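Local coordinates for protein chitinase (Thermococcus chitonophagus, PDB 5XSW) that probably hydrolyses chitin as an endochitinase, and here binds a glycan in the helical part of this C-terminal piece of a longer chain, at residues I13-T18 and P95-F100; F40-K45 and I86-S91; I111-G116 and G150-N155; T160-G165 and V201-L206; Y263-F268 and R471-D476. All blocks are in the same frame, centred on the assembly; numbering follows the deposited sequence.

Interactions 1 and 2, centres 8 Å apart, belong to the N-terminal β-sandwich, and both join the sheet holding strands 12-21 and 80-89 to the chain of the other sheet, with strands 32-41 and 98-104; they hold its layers together. Interaction 2 falls within the chain that interaction 1 brings together. Interactions 3 and 4 follow, centres 11 Å apart, touching through G150, F151 and N202, and fasten loops of the helical part; interaction 4 lies about 49 Å from interaction 1, centre to centre, across the chain's centre. Interaction 5, centred about 31 Å from the centre of interaction 1 and 23 Å from that of interaction 3, ties the C-terminal segment to the helical part near the sandwich, beside the second subunit.

Interaction 1 (I13-T18 and P95-F100); sequences ITVELT and PYPHNF
I13 and V15 on strand 12-21 press against P95-P97, while L17 meets F100, closing part of the core of a β-sandwich, as in many carbohydrate-binding modules. Strand 12-21 and the loop leading into strand 98-104 run nearly parallel on opposing layers, and no hydrogen bond crosses; branched aliphatic residues on the strand meet proline and aromatic rings. I13 buries the largest area. I13 CD1 reaches the Y96 ring obliquely, 3.8 Å from Y96 CE1, and the two side chains cross at about a right angle; I13 CD1 also comes 4.3 Å from P95 CB. The polar end of Y96 is held by E8 and K90. V15 turns CG2, which lies anti to its carbonyl carbon, toward the rigid P97 ring, 3.7 Å from P97 CG. F100, next in buried area, runs past L17 in the opposite sense, and its ring also meets those of Y3 and F40. Where the loop enters strand 98-104, the H98 ring is fixed by a nearly straight bond (172°) from H98 ND1 to Y96 O at 2.6 Å, with the acceptor in the ring plane. Where leucine and phenylalanine meet, L17 CD2 stands 4.1 Å from F100 CE1.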
# COMPACT_ATOMS: atom_id res chain seq x y z
N ILE A 13 3.76 2.32 47.67
CA ILE A 13 4.46 1.25 46.95
C ILE A 13 4.93 1.76 45.59
O ILE A 13 4.13 2.25 44.81
CB ILE A 13 3.58 0.06 46.69
CG1 ILE A 13 3.10 -0.54 48.01
CG2 ILE A 13 4.31 -0.98 45.84
CD1 ILE A 13 1.90 -1.40 47.84
N THR A 14 6.23 1.65 45.34
CA THR A 14 6.79 2.10 44.07
C THR A 14 7.38 0.91 43.28
O THR A 14 8.28 0.20 43.76
CB THR A 14 7.84 3.19 44.29
OG1 THR A 14 7.18 4.37 44.78
CG2 THR A 14 8.52 3.56 42.96
N VAL A 15 6.85 0.71 42.07
CA VAL A 15 7.26 -0.39 41.20
C VAL A 15 7.86 0.15 39.87
O VAL A 15 7.34 1.10 39.30
CB VAL A 15 6.05 -1.31 40.89
CG1 VAL A 15 6.39 -2.34 39.81
CG2 VAL A 15 5.56 -2.01 42.14
N GLU A 16 8.95 -0.46 39.41
CA GLU A 16 9.49 -0.19 38.09
C GLU A 16 9.20 -1.35 37.16
O GLU A 16 9.57 -2.50 37.42
CB GLU A 16 10.97 0.06 38.15
CG GLU A 16 11.55 0.35 36.78
CD GLU A 16 12.91 1.00 36.85
OE1 GLU A 16 13.17 1.94 36.05
OE2 GLU A 16 13.72 0.56 37.69
N LEU A 17 8.53 -1.02 36.06
CA LEU A 17 8.24 -1.97 35.00
C LEU A 17 9.16 -1.72 33.79
O LEU A 17 9.23 -0.61 33.33
CB LEU A 17 6.78 -1.83 34.58
CG LEU A 17 6.39 -2.62 33.33
CD1 LEU A 17 6.46 -4.13 33.57
CD2 LEU A 17 5.02 -2.19 32.88
N THR A 18 9.83 -2.75 33.31
CA THR A 18 10.68 -2.61 32.15
C THR A 18 10.10 -3.41 30.99
O THR A 18 9.92 -4.61 31.08
CB THR A 18 12.11 -3.07 32.44
OG1 THR A 18 12.65 -2.30 33.51
CG2 THR A 18 12.98 -2.90 31.22
N PRO A 95 -2.43 -5.62 47.14
CA PRO A 95 -2.10 -4.25 46.75
C PRO A 95 -0.89 -4.14 45.79
O PRO A 95 -0.82 -3.20 45.01
CB PRO A 95 -1.76 -3.60 48.08
CG PRO A 95 -1.15 -4.76 48.87
CD PRO A 95 -2.00 -5.93 48.51
N TYR A 96 0.07 -5.05 45.89
CA TYR A 96 1.23 -5.03 44.98
C TYR A 96 0.81 -5.36 43.51
O TYR A 96 0.11 -6.35 43.26
CB TYR A 96 2.31 -6.01 45.43
CG TYR A 96 2.76 -5.78 46.85
CD1 TYR A 96 3.56 -4.70 47.17
CD2 TYR A 96 2.36 -6.64 47.88
CE1 TYR A 96 3.96 -4.47 48.49
CE2 TYR A 96 2.77 -6.42 49.19
CZ TYR A 96 3.56 -5.34 49.49
OH TYR A 96 3.97 -5.10 50.78
N PRO A 97 1.24 -4.51 42.55
CA PRO A 97 0.99 -4.75 41.11
C PRO A 97 1.34 -6.17 40.73
O PRO A 97 2.46 -6.59 40.95
CB PRO A 97 1.93 -3.74 40.42
CG PRO A 97 1.94 -2.56 41.39
CD PRO A 97 1.93 -3.22 42.79
N HIS A 98 0.38 -6.93 40.22
CA HIS A 98 0.63 -8.33 39.91
C HIS A 98 -0.15 -8.73 38.64
O HIS A 98 -1.01 -7.98 38.16
CB HIS A 98 0.21 -9.27 41.08
CG HIS A 98 -1.21 -9.09 41.48
ND1 HIS A 98 -1.63 -8.04 42.27
CD2 HIS A 98 -2.32 -9.82 41.20
CE1 HIS A 98 -2.94 -8.10 42.43
NE2 HIS A 98 -3.38 -9.18 41.81
N ASN A 99 0.11 -9.94 38.17
CA ASN A 99 -0.52 -10.44 36.96
C ASN A 99 -0.37 -9.44 35.77
O ASN A 99 -1.35 -9.07 35.12
CB ASN A 99 -2.00 -10.71 37.19
CG ASN A 99 -2.56 -11.60 36.12
OD1 ASN A 99 -1.81 -12.39 35.49
ND2 ASN A 99 -3.86 -11.49 35.89
N PHE A 100 0.85 -8.97 35.58
CA PHE A 100 1.20 -8.10 34.46
C PHE A 100 0.97 -8.87 33.18
O PHE A 100 1.40 -10.01 33.10
CB PHE A 100 2.66 -7.67 34.55
CG PHE A 100 2.88 -6.51 35.46
CD1 PHE A 100 2.76 -5.21 34.99
CD2 PHE A 100 3.19 -6.72 36.80
CE1 PHE A 100 2.96 -4.13 35.82
CE2 PHE A 100 3.40 -5.63 37.65
CZ PHE A 100 3.28 -4.34 37.17

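Interaction 2 (F40-K45 and I86-S91); sequences FETTGK and IEIQKS
This contact is part core packing between the two sheets of the β-sandwich and part edge pairing, made where F40, T42, T43, G44 and K45, passing from strand 32-41 into strand 45-51, meet the end of strand 80-89. In the core, F40 and I86 come from opposite directions; I86 CD1 is 4.0 Å from F40 CE2, and I88 CD1 lies at the edge of the same ring. T42 and I88 reach toward each other tip to tip, T42 CG2 coming 4.0 Å from I88 CD1. T42 OG1, anti to its own backbone N (chi1 174°), accepts from G44 N at 2.9 Å in an ST turn and also bonds P95 O. Replacing T42 with an alanine would probably leave G44 N and P95 O without this shared partner and open a gap beside I88. Glycine suits position 44 because a side chain would run into I88 CG2 and Q89 O. Beyond it K45 and Q89 form an antiparallel hydrogen-bonded pair, K45 N to Q89 O at 3.0 Å and Q89 N to K45 O at 2.8 Å. T43 OG1 donates to S91 O at 2.7 Å, in the carbonyl plane and on a lone pair; N94 N also bonds this hydroxyl. The two threonine hydroxyls thus take up backbone polar groups where the chain leaves regular strand pairing, while F40 and the isoleucines keep the core side apolar.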
# COMPACT_ATOMS: atom_id res chain seq x y z
N PHE A 40 -2.38 -4.71 34.55
CA PHE A 40 -1.97 -5.41 35.76
C PHE A 40 -3.09 -5.23 36.80
O PHE A 40 -4.03 -4.47 36.58
CB PHE A 40 -0.62 -4.88 36.28
CG PHE A 40 -0.67 -3.43 36.77
CD1 PHE A 40 -1.00 -3.12 38.10
CD2 PHE A 40 -0.36 -2.37 35.90
CE1 PHE A 40 -1.04 -1.77 38.55
CE2 PHE A 40 -0.40 -1.04 36.32
CZ PHE A 40 -0.73 -0.72 37.68
N GLU A 41 -2.96 -5.92 37.92
CA GLU A 41 -3.99 -5.86 38.95
C GLU A 41 -3.40 -5.31 40.24
O GLU A 41 -2.24 -5.54 40.55
CB GLU A 41 -4.62 -7.24 39.15
CG GLU A 41 -5.52 -7.63 37.98
CD GLU A 41 -5.89 -9.12 37.95
OE1 GLU A 41 -6.96 -9.45 37.41
OE2 GLU A 41 -5.11 -9.98 38.44
N THR A 42 -4.21 -4.51 40.93
CA THR A 42 -3.92 -4.08 42.29
C THR A 42 -5.24 -3.72 43.00
O THR A 42 -6.21 -3.30 42.35
CB THR A 42 -2.95 -2.89 42.31
OG1 THR A 42 -2.80 -2.41 43.65
CG2 THR A 42 -3.50 -1.74 41.41
N THR A 43 -5.29 -3.94 44.32
CA THR A 43 -6.43 -3.46 45.11
C THR A 43 -6.12 -2.08 45.68
O THR A 43 -6.98 -1.43 46.27
CB THR A 43 -6.75 -4.44 46.29
OG1 THR A 43 -5.55 -4.65 47.05
CG2 THR A 43 -7.21 -5.77 45.74
N GLY A 44 -4.87 -1.65 45.54
CA GLY A 44 -4.46 -0.34 46.01
C GLY A 44 -4.97 0.78 45.11
O GLY A 44 -5.73 0.53 44.16
N LYS A 45 -4.55 2.01 45.38
CA LYS A 45 -5.01 3.16 44.60
C LYS A 45 -3.86 3.61 43.75
O LYS A 45 -2.77 3.84 44.27
CB LYS A 45 -5.49 4.31 45.50
CG LYS A 45 -5.67 5.65 44.74
CD LYS A 45 -6.31 6.76 45.63
CE LYS A 45 -7.77 7.06 45.23
NZ LYS A 45 -8.41 8.22 45.98
N ILE A 86 5.49 3.09 38.49
CA ILE A 86 4.13 3.01 39.00
C ILE A 86 4.16 3.23 40.52
O ILE A 86 4.90 2.55 41.24
CB ILE A 86 3.49 1.64 38.72
CG1 ILE A 86 3.51 1.31 37.21
CG2 ILE A 86 2.09 1.55 39.35
CD1 ILE A 86 3.44 -0.17 36.96
N GLU A 87 3.37 4.18 41.00
CA GLU A 87 3.26 4.42 42.44
C GLU A 87 1.86 4.10 42.91
O GLU A 87 0.88 4.61 42.36
CB GLU A 87 3.64 5.85 42.77
CG GLU A 87 5.16 5.98 42.96
CD GLU A 87 5.64 7.42 42.97
OE1 GLU A 87 4.88 8.30 43.45
OE2 GLU A 87 6.77 7.65 42.48
N ILE A 88 1.78 3.23 43.93
CA ILE A 88 0.51 2.73 44.43
C ILE A 88 0.36 3.12 45.92
O ILE A 88 1.31 2.99 46.70
CB ILE A 88 0.44 1.19 44.33
CG1 ILE A 88 0.67 0.69 42.90
CG2 ILE A 88 -0.93 0.66 44.84
CD1 ILE A 88 -0.52 0.93 42.03
N GLN A 89 -0.80 3.59 46.31
CA GLN A 89 -1.12 3.71 47.74
C GLN A 89 -1.71 2.41 48.30
O GLN A 89 -2.79 1.99 47.87
CB GLN A 89 -2.09 4.84 47.96
CG GLN A 89 -2.46 5.04 49.41
CD GLN A 89 -3.15 6.36 49.58
OE1 GLN A 89 -2.48 7.39 49.73
NE2 GLN A 89 -4.49 6.36 49.49
N LYS A 90 -1.01 1.77 49.24
CA LYS A 90 -1.36 0.40 49.67
C LYS A 90 -2.76 0.29 50.27
O LYS A 90 -3.14 1.10 51.10
CB LYS A 90 -0.33 -0.11 50.68
CG LYS A 90 -0.43 -1.58 51.03
CD LYS A 90 0.80 -1.97 51.82
CE LYS A 90 0.82 -3.45 52.16
NZ LYS A 90 2.07 -3.84 52.87
N SER A 91 -3.53 -0.70 49.85
CA SER A 91 -4.85 -0.90 50.44
C SER A 91 -5.41 -2.18 49.89
O SER A 91 -5.02 -2.60 48.80
CB SER A 91 -5.76 0.30 50.15
OG SER A 91 -7.10 -0.08 50.06

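Interaction 3 (I111-G116 and G150-N155); sequences IYPTIG and GFIMYN
I152 begins the contact by laying CG2 against the ring of P113, 3.6 Å from P113 CG, the two side chains crossing at about a right angle. Its chi1 of -64° sets CG1 beside the backbone N and leaves CG2 anti to it; the same methyl also lies over the centre of one face of the Y154 ring, 3.6 Å above its plane, so it is shared by proline and tyrosine. M153 is the centre of an inverse gamma turn, and M153 O lies 3.5 Å from P113 CG. M153 CB packs 4.1 Å from I115 CD1, while the side chain, bent at chi2 and chi3, leads away toward N202 and Y196. At Y154, P113 CG approaches the ring obliquely, 3.8 Å from Y154 CD1, whereas I111 CG2 sits at the ring edge, near its plane. The tyrosine hydroxyl is bonded to E328 and R304, and R304 NH2 also hydrogen-bonds I111 O. Both segments are loops packed against helices 186-199, 288-311 and 313-321. No hydrogen bond crosses between them, so the fit depends on apolar shape, with a rigid proline at its middle, and the polar end of Y154 is tied to charged residues beyond the pair.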
# COMPACT_ATOMS: atom_id res chain seq x y z
N ILE A 111 -8.76 -17.77 15.55
CA ILE A 111 -8.85 -19.21 15.28
C ILE A 111 -8.10 -19.63 14.01
O ILE A 111 -8.44 -19.17 12.91
CB ILE A 111 -10.31 -19.68 15.14
CG1 ILE A 111 -11.09 -19.42 16.46
CG2 ILE A 111 -10.35 -21.22 14.68
CD1 ILE A 111 -12.62 -19.53 16.22
N TYR A 112 -7.08 -20.49 14.17
CA TYR A 112 -6.40 -21.07 13.01
C TYR A 112 -6.56 -22.60 13.12
O TYR A 112 -5.83 -23.22 13.84
CB TYR A 112 -4.91 -20.70 12.98
CG TYR A 112 -4.69 -19.30 12.42
CD1 TYR A 112 -5.04 -19.02 11.09
CD2 TYR A 112 -4.21 -18.27 13.22
CE1 TYR A 112 -4.88 -17.68 10.54
CE2 TYR A 112 -4.05 -16.95 12.70
CZ TYR A 112 -4.38 -16.70 11.35
OH TYR A 112 -4.22 -15.43 10.84
N PRO A 113 -7.45 -23.16 12.35
CA PRO A 113 -7.77 -24.57 12.56
C PRO A 113 -6.60 -25.50 12.24
O PRO A 113 -5.74 -25.20 11.42
CB PRO A 113 -8.92 -24.83 11.59
CG PRO A 113 -9.39 -23.42 11.09
CD PRO A 113 -8.24 -22.52 11.26
N THR A 114 -6.57 -26.65 12.91
CA THR A 114 -5.64 -27.72 12.56
C THR A 114 -6.22 -28.57 11.44
O THR A 114 -7.32 -29.11 11.54
CB THR A 114 -5.32 -28.60 13.79
OG1 THR A 114 -4.63 -27.78 14.70
CG2 THR A 114 -4.38 -29.78 13.41
N ILE A 115 -5.52 -28.65 10.33
CA ILE A 115 -6.04 -29.43 9.21
C ILE A 115 -5.72 -30.93 9.49
O ILE A 115 -6.57 -31.80 9.32
CB ILE A 115 -5.38 -29.03 7.86
CG1 ILE A 115 -5.44 -27.50 7.61
CG2 ILE A 115 -5.98 -29.89 6.71
CD1 ILE A 115 -6.86 -26.96 7.67
N GLY A 116 -4.48 -31.20 9.88
CA GLY A 116 -4.03 -32.57 10.19
C GLY A 116 -2.65 -32.49 10.80
O GLY A 116 -2.04 -31.43 10.82
N GLY A 150 -15.79 -21.75 3.72
CA GLY A 150 -15.63 -20.60 2.84
C GLY A 150 -14.15 -20.29 2.80
O GLY A 150 -13.36 -21.12 2.37
N PHE A 151 -13.78 -19.11 3.27
CA PHE A 151 -12.41 -18.63 3.25
C PHE A 151 -11.47 -19.50 4.15
O PHE A 151 -10.41 -19.95 3.74
CB PHE A 151 -12.40 -17.14 3.73
CG PHE A 151 -11.04 -16.63 4.09
CD1 PHE A 151 -9.98 -16.77 3.20
CD2 PHE A 151 -10.85 -15.93 5.27
CE1 PHE A 151 -8.73 -16.26 3.49
CE2 PHE A 151 -9.56 -15.44 5.58
CZ PHE A 151 -8.52 -15.61 4.68
N ILE A 152 -11.88 -19.73 5.40
CA ILE A 152 -11.04 -20.49 6.39
C ILE A 152 -11.57 -21.93 6.47
O ILE A 152 -12.78 -22.11 6.55
CB ILE A 152 -11.05 -19.83 7.82
CG1 ILE A 152 -10.39 -18.42 7.76
CG2 ILE A 152 -10.33 -20.73 8.89
CD1 ILE A 152 -8.87 -18.50 7.52
N MET A 153 -10.67 -22.91 6.51
CA MET A 153 -11.07 -24.30 6.46
C MET A 153 -11.30 -24.78 7.91
O MET A 153 -10.45 -25.48 8.46
CB MET A 153 -10.01 -25.17 5.76
CG MET A 153 -10.60 -26.64 5.46
SD MET A 153 -11.64 -26.64 3.99
CE MET A 153 -10.48 -26.93 2.67
N TYR A 154 -12.38 -24.33 8.55
CA TYR A 154 -12.65 -24.76 9.94
C TYR A 154 -12.93 -26.27 9.99
O TYR A 154 -12.59 -26.90 10.94
CB TYR A 154 -13.85 -24.02 10.52
CG TYR A 154 -13.67 -22.51 10.63
CD1 TYR A 154 -12.92 -21.99 11.64
CD2 TYR A 154 -14.28 -21.63 9.70
CE1 TYR A 154 -12.73 -20.54 11.74
CE2 TYR A 154 -14.12 -20.19 9.79
CZ TYR A 154 -13.36 -19.68 10.80
OH TYR A 154 -13.18 -18.31 10.95
N ASN A 155 -13.56 -26.82 8.96
CA ASN A 155 -13.92 -28.25 8.96
C ASN A 155 -13.41 -29.00 7.70
O ASN A 155 -14.16 -29.24 6.76
CB ASN A 155 -15.46 -28.38 9.07
CG ASN A 155 -16.04 -27.64 10.31
OD1 ASN A 155 -16.77 -26.63 10.17
ND2 ASN A 155 -15.77 -28.16 11.51

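Interaction 4 (T160-G165 and V201-L206); sequences TQIIIG and VNPNFL
I162 touches first, its CG2 4.2 Å from P203 CG. I163 directs its side chain off, but its carbonyl faces the start of the helix: one water bridges I163 O to N204 ND2, and a second donates to both I163 O and N202 OD1. I164 then packs CG1 against P203, 3.9 Å from P203 CB. These partners open helix 203-214, whose last residues, K212, E213 and N214, line the glycan pocket. N202 is its N-cap, with OD1 accepting from N204 N at 3.0 Å although the donor stands well above the carbonyl plane, and proline fits the first helical position. G165 N ends the segment by donating to N204 OD1 at 3.2 Å (162°), tilted 20° from the amide plane. With a leucine in place of N204, G165 N would probably lose its acceptor, the water bridging I163 O to N204 ND2 its second partner, and D386 one mate. N204 CG lies beside its own backbone N (chi1 -72°), which carries the amide across to G165.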
# COMPACT_ATOMS: atom_id res chain seq x y z
N THR A 160 -5.44 -35.30 5.36
CA THR A 160 -4.14 -35.42 4.67
C THR A 160 -4.32 -35.24 3.13
O THR A 160 -3.34 -35.00 2.44
CB THR A 160 -3.45 -36.79 4.96
OG1 THR A 160 -4.32 -37.86 4.55
CG2 THR A 160 -3.13 -36.92 6.44
N GLN A 161 -5.56 -35.32 2.65
CA GLN A 161 -5.83 -35.10 1.22
C GLN A 161 -6.18 -33.63 0.95
O GLN A 161 -6.88 -33.03 1.76
CB GLN A 161 -7.00 -35.94 0.70
CG GLN A 161 -6.64 -37.46 0.49
CD GLN A 161 -7.83 -38.27 0.13
OE1 GLN A 161 -8.71 -37.82 -0.62
NE2 GLN A 161 -7.91 -39.50 0.68
N ILE A 162 -5.68 -33.08 -0.16
CA ILE A 162 -6.13 -31.76 -0.68
C ILE A 162 -7.19 -32.01 -1.70
O ILE A 162 -6.98 -32.77 -2.66
CB ILE A 162 -5.01 -30.99 -1.38
CG1 ILE A 162 -3.81 -30.84 -0.46
CG2 ILE A 162 -5.51 -29.59 -1.87
CD1 ILE A 162 -2.56 -30.56 -1.22
N ILE A 163 -8.34 -31.39 -1.54
CA ILE A 163 -9.45 -31.64 -2.45
C ILE A 163 -9.83 -30.33 -3.18
O ILE A 163 -10.62 -29.51 -2.66
CB ILE A 163 -10.74 -32.14 -1.68
CG1 ILE A 163 -10.39 -33.27 -0.69
CG2 ILE A 163 -11.79 -32.50 -2.70
CD1 ILE A 163 -9.78 -34.47 -1.38
N ILE A 164 -9.31 -30.14 -4.38
CA ILE A 164 -9.73 -29.00 -5.18
C ILE A 164 -10.80 -29.51 -6.12
O ILE A 164 -10.55 -30.39 -6.94
CB ILE A 164 -8.56 -28.42 -5.99
CG1 ILE A 164 -7.49 -27.85 -5.05
CG2 ILE A 164 -9.07 -27.34 -6.93
CD1 ILE A 164 -6.21 -27.46 -5.76
N GLY A 165 -12.00 -28.96 -6.01
CA GLY A 165 -13.10 -29.47 -6.80
C GLY A 165 -13.23 -28.71 -8.10
O GLY A 165 -13.63 -27.55 -8.11
N VAL A 201 -6.21 -21.37 4.60
CA VAL A 201 -7.12 -20.93 3.55
C VAL A 201 -7.54 -22.06 2.62
O VAL A 201 -6.68 -22.80 2.10
CB VAL A 201 -6.43 -19.80 2.67
CG1 VAL A 201 -7.41 -19.28 1.58
CG2 VAL A 201 -6.00 -18.67 3.66
N ASN A 202 -8.86 -22.19 2.45
CA ASN A 202 -9.53 -23.15 1.56
C ASN A 202 -9.07 -22.94 0.12
O ASN A 202 -9.29 -21.87 -0.44
CB ASN A 202 -11.04 -22.92 1.65
CG ASN A 202 -11.87 -23.86 0.77
OD1 ASN A 202 -11.35 -24.79 0.12
ND2 ASN A 202 -13.17 -23.65 0.79
N PRO A 203 -8.42 -23.94 -0.48
CA PRO A 203 -7.97 -23.79 -1.87
C PRO A 203 -9.12 -23.44 -2.79
O PRO A 203 -8.88 -22.72 -3.76
CB PRO A 203 -7.40 -25.21 -2.24
CG PRO A 203 -7.05 -25.83 -0.90
CD PRO A 203 -8.08 -25.25 0.10
N ASN A 204 -10.34 -23.92 -2.52
CA ASN A 204 -11.44 -23.59 -3.43
C ASN A 204 -11.77 -22.06 -3.39
O ASN A 204 -12.23 -21.48 -4.36
CB ASN A 204 -12.70 -24.36 -3.02
CG ASN A 204 -12.59 -25.86 -3.33
OD1 ASN A 204 -11.84 -26.28 -4.22
ND2 ASN A 204 -13.32 -26.67 -2.56
N PHE A 205 -11.54 -21.46 -2.24
CA PHE A 205 -11.84 -20.01 -2.11
C PHE A 205 -10.80 -19.24 -3.00
O PHE A 205 -11.17 -18.34 -3.73
CB PHE A 205 -11.74 -19.55 -0.67
CG PHE A 205 -11.94 -18.05 -0.53
CD1 PHE A 205 -13.23 -17.54 -0.55
CD2 PHE A 205 -10.84 -17.18 -0.48
CE1 PHE A 205 -13.47 -16.15 -0.49
CE2 PHE A 205 -11.05 -15.76 -0.43
CZ PHE A 205 -12.38 -15.27 -0.43
N LEU A 206 -9.52 -19.58 -2.89
CA LEU A 206 -8.48 -18.88 -3.74
C LEU A 206 -8.74 -19.14 -5.21
O LEU A 206 -8.55 -18.26 -6.06
CB LEU A 206 -7.04 -19.33 -3.39
CG LEU A 206 -6.57 -18.80 -2.02
CD1 LEU A 206 -5.16 -19.25 -1.65
CD2 LEU A 206 -6.59 -17.22 -1.99
O HOH W 1 -13.45 -29.42 -1.94
O HOH W 2 -10.79 -27.73 -0.37

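Interaction 5 (Y263-F268 and R471-D476); sequences YYPDIF and RPTGDD
Two helix ends meet here: helix 254-263 closes at Y263 as P472 and T473 lead into helix 475-482. Y263 O accepts from T473 N at 2.9 Å (152°), in the carbonyl plane and on a lone pair, while P472 CA adds a CH...O contact to it. The Y263 ring offers its edge to D476, Y263 CE1 lying 3.8 Å from D476 CB; that carboxylate makes a salt bridge with K261 of the second subunit. Y264 lies alongside P472, pointing the same way, and Y264 CZ stands 3.9 Å from P472 CB, an aromatic ring beside a rigid, puckered pyrrolidine. T473 sets CG2 3.8 Å from P265 CG: OG1 is anti to the backbone N (chi1 -170°), which leaves the methyl between N and the carbonyl carbon. A water donates to D266 OD2 and R471 O, joining the segments a second time; D266 OD1 is held by Y26 and N29, in the loop between strands 12-21 and 32-41. Glycine suits position 474, the N-cap, because at its backbone angles a CB would be jammed against the preceding carbonyl O. The arrangement is a helix C-terminal carbonyl bound by the backbone amide just before the N-cap of another helix, beside the dimer interface.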
# COMPACT_ATOMS: atom_id res chain seq x y z
N TYR A 263 3.62 -5.05 6.93
CA TYR A 263 2.99 -5.71 8.10
C TYR A 263 3.68 -7.02 8.44
O TYR A 263 3.64 -7.50 9.58
CB TYR A 263 1.51 -6.00 7.83
CG TYR A 263 0.59 -4.81 7.71
CD1 TYR A 263 1.02 -3.53 8.03
CD2 TYR A 263 -0.72 -4.98 7.25
CE1 TYR A 263 0.16 -2.42 7.90
CE2 TYR A 263 -1.59 -3.91 7.15
CZ TYR A 263 -1.14 -2.64 7.48
OH TYR A 263 -2.04 -1.61 7.36
N TYR A 264 4.32 -7.61 7.44
CA TYR A 264 4.86 -8.95 7.62
C TYR A 264 6.33 -9.04 7.28
O TYR A 264 6.74 -9.75 6.36
CB TYR A 264 4.04 -9.94 6.79
CG TYR A 264 2.67 -10.24 7.39
CD1 TYR A 264 2.57 -10.98 8.59
CD2 TYR A 264 1.51 -9.80 6.78
CE1 TYR A 264 1.32 -11.30 9.16
CE2 TYR A 264 0.21 -10.08 7.38
CZ TYR A 264 0.16 -10.86 8.56
OH TYR A 264 -1.04 -11.19 9.10
N PRO A 265 7.16 -8.38 8.08
CA PRO A 265 8.61 -8.56 7.89
C PRO A 265 9.06 -10.00 8.07
O PRO A 265 10.08 -10.36 7.48
CB PRO A 265 9.23 -7.64 8.97
CG PRO A 265 8.16 -7.44 9.97
CD PRO A 265 6.83 -7.51 9.22
N ASP A 266 8.32 -10.84 8.83
CA ASP A 266 8.73 -12.25 8.96
C ASP A 266 8.44 -13.04 7.71
O ASP A 266 9.05 -14.08 7.50
CB ASP A 266 8.03 -12.92 10.15
CG ASP A 266 8.49 -12.29 11.47
OD1 ASP A 266 9.64 -12.58 11.86
OD2 ASP A 266 7.74 -11.47 12.05
N ILE A 267 7.47 -12.61 6.91
CA ILE A 267 7.13 -13.38 5.69
C ILE A 267 7.89 -12.85 4.43
O ILE A 267 8.38 -13.63 3.63
CB ILE A 267 5.60 -13.35 5.42
CG1 ILE A 267 4.85 -14.04 6.58
CG2 ILE A 267 5.24 -14.09 4.10
CD1 ILE A 267 3.30 -13.87 6.51
N PHE A 268 7.99 -11.53 4.29
CA PHE A 268 8.56 -10.91 3.08
C PHE A 268 9.93 -10.33 3.31
O PHE A 268 10.07 -9.50 4.20
CB PHE A 268 7.63 -9.79 2.60
CG PHE A 268 6.31 -10.27 2.13
CD1 PHE A 268 6.16 -10.82 0.85
CD2 PHE A 268 5.20 -10.18 2.95
CE1 PHE A 268 4.92 -11.27 0.41
CE2 PHE A 268 3.98 -10.64 2.52
CZ PHE A 268 3.83 -11.17 1.24
N ARG A 471 2.93 -12.71 13.97
CA ARG A 471 2.06 -11.54 14.10
C ARG A 471 2.37 -10.48 13.03
O ARG A 471 3.55 -10.25 12.73
CB ARG A 471 2.22 -10.87 15.48
CG ARG A 471 2.01 -11.84 16.68
CD ARG A 471 2.14 -11.06 18.03
NE ARG A 471 3.56 -10.91 18.23
CZ ARG A 471 4.32 -11.83 18.78
NH1 ARG A 471 3.79 -12.91 19.31
NH2 ARG A 471 5.62 -11.63 18.84
N PRO A 472 1.34 -9.84 12.48
CA PRO A 472 1.54 -8.58 11.76
C PRO A 472 2.13 -7.59 12.74
O PRO A 472 1.77 -7.59 13.93
CB PRO A 472 0.12 -8.15 11.33
CG PRO A 472 -0.82 -8.89 12.37
CD PRO A 472 -0.09 -10.17 12.67
N THR A 473 3.04 -6.73 12.27
CA THR A 473 3.73 -5.86 13.21
C THR A 473 4.38 -4.66 12.50
O THR A 473 4.23 -4.54 11.27
CB THR A 473 4.81 -6.69 14.00
OG1 THR A 473 5.34 -5.91 15.08
CG2 THR A 473 5.94 -7.16 13.09
N GLY A 474 5.04 -3.78 13.26
CA GLY A 474 5.73 -2.61 12.71
C GLY A 474 4.92 -1.34 12.80
O GLY A 474 3.76 -1.34 13.23
N ASP A 475 5.50 -0.23 12.34
CA ASP A 475 4.88 1.08 12.57
C ASP A 475 3.55 1.27 11.88
O ASP A 475 2.60 1.77 12.48
CB ASP A 475 5.81 2.23 12.11
CG ASP A 475 7.01 2.40 13.00
OD1 ASP A 475 7.76 1.45 13.22
OD2 ASP A 475 7.21 3.50 13.51
N ASP A 476 3.49 0.92 10.59
CA ASP A 476 2.24 1.08 9.84
C ASP A 476 1.10 0.24 10.51
O ASP A 476 0.01 0.69 10.62
CB ASP A 476 2.40 0.62 8.37
CG ASP A 476 3.37 1.54 7.54
OD1 ASP A 476 3.44 2.71 7.91
OD2 ASP A 476 4.04 1.06 6.58
O HOH W 3 5.61 -10.47 10.64